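Local coordinates for protein 3-hydroxyadipyl-CoA dehydrogenase (Escherichia coli, PDB 3MOG) that oxidises (3S)-3-hydroxyadipyl-CoA to 3-oxoadipyl-CoA with NAD+ as the electron acceptor, in the breakdown of phenylacetate, at residues V181-V191 with V409-M419. Sequence-based numbering, arbitrary orientation.
Sequences VRCHSTPGFIV and VASEQDIDTAM
Ile190 is a knob against the helix: its CG2 sinks between Ile415 and Ala418, 3.7 Å from Ala418 CB, while CD1 reaches Ala410 CB at 3.8 Å. With CG1 beside the backbone N (chi1 -55°) and CG2 anti to it, CD1 is carried to Ala410 and CG2 to Ala418. Ala418 CB in turn fits among Ile190, Val191 CG2 and Val181 CG2, and the twice-bent Met419 brings SD to 3.9 Å from Val191 CA. Farther along, Val409 CG1 rests against the two ends of the Thr186-Phe189 type II turn, 3.6 Å from Thr186 OG1 and also touching Phe189 O. Polar bonds line the strand edge. Arg182 N gives a nearly straight bond (168°) to Asp414 OD2, 3.1 Å away, from above the carboxylate plane; a water joins the same oxygen to Arg182 O and Ser411 N. His184 N reaches Val409 O at 3.2 Å, in the carbonyl plane. An alanine in place of Asp414 would probably leave Arg182 N without its acceptor, cost the water one of its three partners and uncover Val181, whose CB packs on the carboxylate carbon. Ser411 N-caps the helix. Strand 179-184 is the last strand of the Rossmann-type sheet within this chain, paired with 152-157 on one edge; on the other lies helix 412-422 of the C-terminal domain, segments 181-184 and 412-419 crossing at -110°, the helix itself backed by helices 390-406 and 429-436.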
ATOM      1  N   VAL C 181      12.707  23.538  18.089  1.00 47.64           N
ATOM      2  CA  VAL C 181      11.345  23.023  18.094  1.00 45.90           C
ATOM      3  C   VAL C 181      11.436  21.573  18.581  1.00 45.88           C
ATOM      4  O   VAL C 181      12.408  20.895  18.289  1.00 44.60           O
ATOM      5  CB  VAL C 181      10.657  23.115  16.697  1.00 46.68           C
ATOM      6  CG1 VAL C 181      10.356  24.568  16.328  1.00 47.63           C
ATOM      7  CG2 VAL C 181      11.493  22.430  15.582  1.00 40.18           C
ATOM      8  N   ARG C 182      10.455  21.119  19.354  1.00 44.31           N
ATOM      9  CA  ARG C 182      10.453  19.744  19.874  1.00 47.08           C
ATOM     10  C   ARG C 182       9.561  18.857  19.031  1.00 48.15           C
ATOM     11  O   ARG C 182       8.518  19.296  18.557  1.00 51.97           O
ATOM     12  CB  ARG C 182       9.945  19.705  21.309  1.00 44.34           C
ATOM     13  CG  ARG C 182      10.598  20.729  22.208  1.00 52.60           C
ATOM     14  CD  ARG C 182       9.564  21.387  23.096  1.00 60.71           C
ATOM     15  NE  ARG C 182      10.182  22.461  23.864  1.00 64.20           N
ATOM     16  CZ  ARG C 182      10.504  22.370  25.151  1.00 64.16           C
ATOM     17  NH1 ARG C 182      10.241  21.257  25.832  1.00 63.97           N
ATOM     18  NH2 ARG C 182      11.083  23.400  25.761  1.00 57.14           N
ATOM     19  N   CYS C 183       9.985  17.611  18.847  1.00 44.01           N
ATOM     20  CA  CYS C 183       9.213  16.606  18.150  1.00 44.48           C
ATOM     21  C   CYS C 183       9.667  15.218  18.579  1.00 47.11           C
ATOM     22  O   CYS C 183      10.765  15.059  19.082  1.00 51.64           O
ATOM     23  CB  CYS C 183       9.331  16.760  16.626  1.00 49.53           C
ATOM     24  SG  CYS C 183      10.905  16.301  15.933  1.00 54.83           S
ATOM     25  N   HIS C 184       8.806  14.222  18.391  1.00 50.63           N
ATOM     26  CA  HIS C 184       9.130  12.837  18.704  0.50 48.23           C
ATOM     27  C   HIS C 184       9.868  12.226  17.529  1.00 47.38           C
ATOM     28  O   HIS C 184       9.881  12.797  16.434  1.00 45.26           O
ATOM     29  CB  HIS C 184       7.859  12.035  19.010  0.50 49.61           C
ATOM     30  CG  HIS C 184       8.107  10.800  19.818  0.50 54.98           C
ATOM     31  ND1 HIS C 184       8.511  10.840  21.135  0.50 59.18           N
ATOM     32  CD2 HIS C 184       8.014   9.487  19.494  0.50 58.33           C
ATOM     33  CE1 HIS C 184       8.656   9.607  21.589  0.50 58.55           C
ATOM     34  NE2 HIS C 184       8.358   8.767  20.613  0.50 56.40           N
ATOM     35  N   SER C 185      10.477  11.067  17.754  1.00 46.87           N
ATOM     36  CA  SER C 185      11.253  10.403  16.730  1.00 50.98           C
ATOM     37  C   SER C 185      10.388   9.637  15.728  1.00 49.29           C
ATOM     38  O   SER C 185      10.446   8.415  15.642  1.00 54.34           O
ATOM     39  CB  SER C 185      12.291   9.477  17.381  1.00 54.51           C
ATOM     40  OG  SER C 185      13.282   9.174  16.429  1.00 58.23           O
ATOM     41  N   THR C 186       9.599  10.370  14.957  1.00 49.02           N
ATOM     42  CA  THR C 186       8.747   9.772  13.939  1.00 45.08           C
ATOM     43  C   THR C 186       9.350  10.111  12.574  1.00 46.90           C
ATOM     44  O   THR C 186      10.087  11.097  12.463  1.00 46.52           O
ATOM     45  CB  THR C 186       7.308  10.314  14.074  1.00 47.66           C
ATOM     46  OG1 THR C 186       7.337  11.746  14.000  1.00 44.53           O
ATOM     47  CG2 THR C 186       6.704   9.879  15.404  1.00 39.75           C
ATOM     48  N   PRO C 187       9.056   9.299  11.541  1.00 46.51           N
ATOM     49  CA  PRO C 187       9.670   9.480  10.222  1.00 48.62           C
ATOM     50  C   PRO C 187       9.524  10.895   9.666  1.00 44.87           C
ATOM     51  O   PRO C 187       8.400  11.403   9.564  1.00 39.21           O
ATOM     52  CB  PRO C 187       8.880   8.523   9.332  1.00 44.10           C
ATOM     53  CG  PRO C 187       8.348   7.488  10.257  1.00 43.02           C
ATOM     54  CD  PRO C 187       8.112   8.162  11.552  1.00 48.88           C
ATOM     55  N   GLY C 188      10.661  11.500   9.316  1.00 37.39           N
ATOM     56  CA  GLY C 188      10.717  12.814   8.673  1.00 35.96           C
ATOM     57  C   GLY C 188      10.634  13.974   9.651  1.00 34.51           C
ATOM     58  O   GLY C 188      10.614  15.127   9.235  1.00 48.66           O
ATOM     59  N   PHE C 189      10.582  13.656  10.945  1.00 40.19           N
ATOM     60  CA  PHE C 189      10.378  14.625  12.041  1.00 44.36           C
ATOM     61  C   PHE C 189       9.200  15.586  11.765  1.00 45.52           C
ATOM     62  O   PHE C 189       8.065  15.127  11.594  1.00 44.96           O
ATOM     63  CB  PHE C 189      11.688  15.342  12.411  1.00 48.27           C
ATOM     64  CG  PHE C 189      12.856  14.401  12.707  1.00 42.30           C
ATOM     65  CD1 PHE C 189      12.651  13.138  13.284  1.00 42.26           C
ATOM     66  CD2 PHE C 189      14.161  14.805  12.439  1.00 47.87           C
ATOM     67  CE1 PHE C 189      13.716  12.292  13.555  1.00 45.51           C
ATOM     68  CE2 PHE C 189      15.238  13.968  12.712  1.00 48.20           C
ATOM     69  CZ  PHE C 189      15.018  12.709  13.269  1.00 38.89           C
ATOM     70  N   ILE C 190       9.449  16.895  11.734  1.00 45.70           N
ATOM     71  CA  ILE C 190       8.439  17.854  11.256  1.00 41.03           C
ATOM     72  C   ILE C 190       8.735  18.244   9.810  1.00 42.51           C
ATOM     73  O   ILE C 190       7.937  17.975   8.905  1.00 44.87           O
ATOM     74  CB  ILE C 190       8.377  19.149  12.089  1.00 41.00           C
ATOM     75  CG1 ILE C 190       8.152  18.878  13.568  1.00 40.79           C
ATOM     76  CG2 ILE C 190       7.266  20.077  11.584  1.00 37.13           C
ATOM     77  CD1 ILE C 190       8.465  20.128  14.401  1.00 40.31           C
ATOM     78  N   VAL C 191       9.892  18.870   9.600  1.00 41.45           N
ATOM     79  CA  VAL C 191      10.228  19.493   8.318  1.00 43.15           C
ATOM     80  C   VAL C 191      10.232  18.526   7.125  1.00 41.81           C
ATOM     81  O   VAL C 191       9.559  18.775   6.141  1.00 51.69           O
ATOM     82  CB  VAL C 191      11.578  20.276   8.376  1.00 39.44           C
ATOM     83  CG1 VAL C 191      11.865  20.910   7.028  1.00 34.60           C
ATOM     84  CG2 VAL C 191      11.548  21.338   9.461  1.00 40.55           C
ATOM     85  N   VAL C 409       3.040  14.579  16.984  1.00 47.81           N
ATOM     86  CA  VAL C 409       4.435  14.748  16.549  1.00 47.67           C
ATOM     87  C   VAL C 409       5.090  15.970  17.200  1.00 49.41           C
ATOM     88  O   VAL C 409       6.235  15.886  17.624  1.00 44.82           O
ATOM     89  CB  VAL C 409       4.563  14.829  15.010  1.00 45.09           C
ATOM     90  CG1 VAL C 409       6.019  15.013  14.581  1.00 50.02           C
ATOM     91  CG2 VAL C 409       4.006  13.569  14.372  1.00 46.62           C
ATOM     92  N   ALA C 410       4.339  17.073  17.301  1.00 40.22           N
ATOM     93  CA  ALA C 410       4.841  18.356  17.789  1.00 45.49           C
ATOM     94  C   ALA C 410       3.657  19.280  18.116  1.00 48.28           C
ATOM     95  O   ALA C 410       2.517  18.999  17.725  1.00 46.48           O
ATOM     96  CB  ALA C 410       5.736  19.003  16.731  1.00 38.31           C
ATOM     97  N   SER C 411       3.920  20.385  18.806  1.00 43.26           N
ATOM     98  CA  SER C 411       2.866  21.368  19.083  1.00 48.36           C
ATOM     99  C   SER C 411       2.519  22.123  17.809  1.00 49.54           C
ATOM    100  O   SER C 411       3.310  22.137  16.863  1.00 52.80           O
ATOM    101  CB  SER C 411       3.329  22.368  20.138  1.00 45.26           C
ATOM    102  OG  SER C 411       4.351  23.216  19.604  1.00 40.64           O
ATOM    103  N   GLU C 412       1.345  22.748  17.780  1.00 50.89           N
ATOM    104  CA  GLU C 412       0.961  23.586  16.642  1.00 53.18           C
ATOM    105  C   GLU C 412       1.999  24.681  16.362  1.00 50.23           C
ATOM    106  O   GLU C 412       2.436  24.858  15.211  1.00 49.38           O
ATOM    107  CB  GLU C 412      -0.436  24.197  16.847  1.00 51.20           C
ATOM    108  CG  GLU C 412      -0.771  25.297  15.841  1.00 49.59           C
ATOM    109  CD  GLU C 412      -2.114  25.940  16.086  1.00 58.25           C
ATOM    110  OE1 GLU C 412      -3.106  25.496  15.465  1.00 49.19           O
ATOM    111  OE2 GLU C 412      -2.167  26.887  16.905  1.00 54.14           O
ATOM    112  N   GLN C 413       2.404  25.402  17.407  1.00 47.03           N
ATOM    113  CA  GLN C 413       3.398  26.469  17.233  1.00 47.54           C
ATOM    114  C   GLN C 413       4.747  25.973  16.705  1.00 44.60           C
ATOM    115  O   GLN C 413       5.382  26.660  15.906  1.00 47.68           O
ATOM    116  CB  GLN C 413       3.555  27.361  18.489  1.00 48.04           C
ATOM    117  CG  GLN C 413       4.317  26.787  19.664  1.00 58.05           C
ATOM    118  CD  GLN C 413       4.859  27.868  20.607  1.00 71.72           C
ATOM    119  OE1 GLN C 413       5.456  28.854  20.172  1.00 74.99           O
ATOM    120  NE2 GLN C 413       4.658  27.672  21.903  1.00 73.36           N
ATOM    121  N   ASP C 414       5.160  24.769  17.103  1.00 45.55           N
ATOM    122  CA  ASP C 414       6.440  24.239  16.642  1.00 44.98           C
ATOM    123  C   ASP C 414       6.404  23.759  15.200  1.00 47.11           C
ATOM    124  O   ASP C 414       7.418  23.811  14.505  1.00 48.05           O
ATOM    125  CB  ASP C 414       6.939  23.139  17.561  1.00 43.95           C
ATOM    126  CG  ASP C 414       7.566  23.690  18.832  1.00 54.43           C
ATOM    127  OD1 ASP C 414       7.707  24.941  18.957  1.00 48.80           O
ATOM    128  OD2 ASP C 414       7.917  22.864  19.701  1.00 45.40           O
ATOM    129  N   ILE C 415       5.234  23.304  14.759  1.00 47.27           N
ATOM    130  CA  ILE C 415       5.028  22.942  13.359  1.00 41.87           C
ATOM    131  C   ILE C 415       5.103  24.195  12.477  1.00 42.44           C
ATOM    132  O   ILE C 415       5.787  24.195  11.455  1.00 46.77           O
ATOM    133  CB  ILE C 415       3.705  22.139  13.171  1.00 45.31           C
ATOM    134  CG1 ILE C 415       3.799  20.794  13.924  1.00 45.79           C
ATOM    135  CG2 ILE C 415       3.407  21.893  11.684  1.00 37.24           C
ATOM    136  CD1 ILE C 415       2.510  19.966  13.950  1.00 41.95           C
ATOM    137  N   ASP C 416       4.440  25.277  12.892  1.00 47.00           N
ATOM    138  CA  ASP C 416       4.509  26.540  12.142  1.00 45.49           C
ATOM    139  C   ASP C 416       5.950  27.056  12.065  1.00 46.29           C
ATOM    140  O   ASP C 416       6.450  27.362  10.984  1.00 48.43           O
ATOM    141  CB  ASP C 416       3.588  27.611  12.746  1.00 44.24           C
ATOM    142  CG  ASP C 416       2.115  27.405  12.402  1.00 55.09           C
ATOM    143  OD1 ASP C 416       1.807  26.670  11.439  1.00 58.23           O
ATOM    144  OD2 ASP C 416       1.254  27.990  13.108  1.00 61.03           O
ATOM    145  N   THR C 417       6.617  27.117  13.214  1.00 43.67           N
ATOM    146  CA  THR C 417       7.981  27.621  13.298  1.00 42.65           C
ATOM    147  C   THR C 417       8.925  26.824  12.415  1.00 43.30           C
ATOM    148  O   THR C 417       9.677  27.406  11.630  1.00 42.67           O
ATOM    149  CB  THR C 417       8.475  27.614  14.737  1.00 43.30           C
ATOM    150  OG1 THR C 417       7.636  28.478  15.512  1.00 44.50           O
ATOM    151  CG2 THR C 417       9.910  28.095  14.821  1.00 42.15           C
ATOM    152  N   ALA C 418       8.845  25.497  12.506  1.00 40.69           N
ATOM    153  CA  ALA C 418       9.675  24.617  11.690  1.00 36.71           C
ATOM    154  C   ALA C 418       9.577  24.876  10.195  1.00 40.32           C
ATOM    155  O   ALA C 418      10.586  24.886   9.491  1.00 43.89           O
ATOM    156  CB  ALA C 418       9.363  23.155  12.000  1.00 34.77           C
ATOM    157  N   MET C 419       8.362  25.099   9.710  1.00 42.53           N
ATOM    158  CA  MET C 419       8.164  25.337   8.299  1.00 38.65           C
ATOM    159  C   MET C 419       8.621  26.760   7.889  1.00 43.73           C
ATOM    160  O   MET C 419       9.127  26.956   6.783  1.00 38.82           O
ATOM    161  CB  MET C 419       6.713  25.034   7.904  1.00 36.53           C
ATOM    162  CG  MET C 419       6.242  23.600   8.257  1.00 45.29           C
ATOM    163  SD  MET C 419       7.460  22.275   8.086  1.00 28.40           S
ATOM    164  CE  MET C 419       7.570  22.183   6.319  1.00 33.51           C
TER
HETATM  165  O   HOH W   1       6.545  20.753  19.878  1.00 39.34           O